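Long-range contact in BH0493 protein (Bacillus halodurans C-125, PDB 2QEE), which binds zinc and is probably a metal-dependent hydrolase of the amidohydrolase superfamily, of unassigned substrate: residues Leu171-Leu176 with Arg208-Trp213. Sequence-based numbering, arbitrary orientation.
Sequences LRLDPL and RFLTDW
Leu173 and Leu210 meet methyl to methyl at the middle of this contact, a worked example of how a helix is laid against a strand and the short helix after it, largely by leucine methyls. CD2 of Leu210 reaches into the fork of Leu173, 3.6 Å from its CD1 and 3.7 Å from its CD2. The same methyl is shared with helix 174-178, where Leu176 CD2 approaches Leu210 CD2 to 3.9 Å. The CA-CB bond of Leu210 does not aim at the other segment; with CG anti to the carbonyl carbon (chi1 -63°) and CD1 the branch anti to CA, CD2 is the methyl that ends against both Leu173 and Leu176. Leu176, with CG anti to its backbone N (chi1 176°), also brings its CD2 obliquely to the Phe209 ring, 4.3 Å from Phe209 CD2. One turn along, Leu171 straddles the CB of Trp213, its CD1 and CD2 each 4.0 Å from that carbon, the two side chains crossing nearly at right angles. The indole itself leads away, and its CD1 lies 3.6 Å above the plane of the Phe209 ring, near the rim. No hydrogen bond joins the segments, and all six touching residues are buried, so the fit rests on apolar surfaces. Helix 200-217 lies in the beta-alpha-beta crossover between the parallel neighbours 171-172 and 222-226, consistent with the distorted (beta/alpha)8 barrel of amidohydrolases; the zinc ion lies about 13 Å from the Leu173 side chain. Helix 180-189 adds Leu187 against Leu176 and Phe209, while strand 222-226 supplies Met222, which packs on Leu171 and Leu173.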
# COMPACT_ATOMS: atom_id res chain seq x y z
N LEU C 171 -22.04 2.01 23.61
CA LEU C 171 -22.03 3.33 24.28
C LEU C 171 -20.99 4.20 23.55
O LEU C 171 -19.80 3.94 23.72
CB LEU C 171 -21.66 3.16 25.77
CG LEU C 171 -21.57 4.41 26.66
CD1 LEU C 171 -22.84 5.29 26.48
CD2 LEU C 171 -21.35 3.99 28.11
N ARG C 172 -21.47 5.17 22.78
CA ARG C 172 -20.61 6.09 22.01
C ARG C 172 -20.19 7.24 22.92
O ARG C 172 -21.05 7.92 23.50
CB ARG C 172 -21.36 6.60 20.77
CG ARG C 172 -20.56 7.62 19.93
CD ARG C 172 -21.41 8.38 18.96
NE ARG C 172 -20.56 9.14 18.03
CZ ARG C 172 -20.23 10.41 18.22
NH1 ARG C 172 -20.69 11.03 19.29
NH2 ARG C 172 -19.44 11.05 17.36
N LEU C 173 -18.89 7.47 23.03
CA LEU C 173 -18.38 8.45 24.02
C LEU C 173 -17.61 9.66 23.46
O LEU C 173 -17.01 10.38 24.27
CB LEU C 173 -17.55 7.73 25.07
CG LEU C 173 -18.31 6.73 25.99
CD1 LEU C 173 -17.34 5.99 26.85
CD2 LEU C 173 -19.41 7.46 26.77
N ASP C 174 -17.68 9.93 22.16
CA ASP C 174 -16.91 11.01 21.52
C ASP C 174 -17.06 12.37 22.30
O ASP C 174 -16.05 12.99 22.62
CB ASP C 174 -17.29 11.17 20.05
CG ASP C 174 -16.89 9.93 19.23
OD1 ASP C 174 -16.97 8.85 19.77
OD2 ASP C 174 -16.46 10.06 18.09
N PRO C 175 -18.30 12.79 22.60
CA PRO C 175 -18.46 14.12 23.22
C PRO C 175 -17.78 14.20 24.56
O PRO C 175 -17.19 15.27 24.90
CB PRO C 175 -19.98 14.26 23.36
CG PRO C 175 -20.54 13.38 22.20
CD PRO C 175 -19.61 12.16 22.34
N LEU C 176 -17.83 13.12 25.32
CA LEU C 176 -17.11 13.05 26.59
C LEU C 176 -15.59 13.03 26.48
O LEU C 176 -14.91 13.76 27.17
CB LEU C 176 -17.60 11.87 27.43
CG LEU C 176 -16.86 11.62 28.74
CD1 LEU C 176 -17.33 12.71 29.75
CD2 LEU C 176 -17.17 10.22 29.32
N ARG C 208 -19.25 7.53 37.43
CA ARG C 208 -20.66 7.29 37.68
C ARG C 208 -21.52 7.55 36.44
O ARG C 208 -22.51 6.84 36.20
CB ARG C 208 -21.16 8.07 38.93
CG ARG C 208 -22.59 7.71 39.31
CD ARG C 208 -23.00 8.37 40.64
NE ARG C 208 -23.06 9.83 40.53
CZ ARG C 208 -24.08 10.49 40.02
NH1 ARG C 208 -25.15 9.85 39.59
NH2 ARG C 208 -24.05 11.82 39.96
N PHE C 209 -21.12 8.53 35.62
CA PHE C 209 -21.79 8.78 34.37
C PHE C 209 -21.68 7.49 33.50
O PHE C 209 -22.69 6.97 32.98
CB PHE C 209 -21.18 10.01 33.65
CG PHE C 209 -21.75 10.23 32.28
CD1 PHE C 209 -22.95 10.88 32.11
CD2 PHE C 209 -21.06 9.77 31.13
CE1 PHE C 209 -23.51 11.09 30.86
CE2 PHE C 209 -21.60 9.97 29.84
CZ PHE C 209 -22.85 10.62 29.70
N LEU C 210 -20.46 6.98 33.36
CA LEU C 210 -20.29 5.75 32.56
C LEU C 210 -21.11 4.58 33.13
O LEU C 210 -21.82 3.88 32.37
CB LEU C 210 -18.83 5.37 32.45
CG LEU C 210 -17.97 6.41 31.73
CD1 LEU C 210 -16.48 6.02 31.89
CD2 LEU C 210 -18.38 6.62 30.26
N THR C 211 -21.04 4.38 34.46
CA THR C 211 -21.69 3.24 35.07
C THR C 211 -23.21 3.33 34.89
O THR C 211 -23.89 2.30 34.69
CB THR C 211 -21.32 3.15 36.59
OG1 THR C 211 -19.91 2.94 36.70
CG2 THR C 211 -22.06 1.98 37.24
N ASP C 212 -23.76 4.54 34.98
CA ASP C 212 -25.21 4.73 34.84
C ASP C 212 -25.65 4.39 33.45
O ASP C 212 -26.72 3.80 33.23
CB ASP C 212 -25.64 6.19 35.12
CG ASP C 212 -25.66 6.55 36.63
OD1 ASP C 212 -25.50 5.67 37.49
OD2 ASP C 212 -25.81 7.75 36.93
N TRP C 213 -24.82 4.72 32.45
CA TRP C 213 -25.24 4.42 31.07
C TRP C 213 -25.00 2.95 30.71
O TRP C 213 -25.77 2.38 29.97
CB TRP C 213 -24.54 5.37 30.10
CG TRP C 213 -25.32 6.64 30.08
CD1 TRP C 213 -24.99 7.82 30.68
CD2 TRP C 213 -26.62 6.81 29.51
NE1 TRP C 213 -26.02 8.74 30.47
CE2 TRP C 213 -27.02 8.13 29.76
CE3 TRP C 213 -27.48 5.96 28.80
CZ2 TRP C 213 -28.25 8.63 29.30
CZ3 TRP C 213 -28.69 6.46 28.34
CH2 TRP C 213 -29.07 7.79 28.59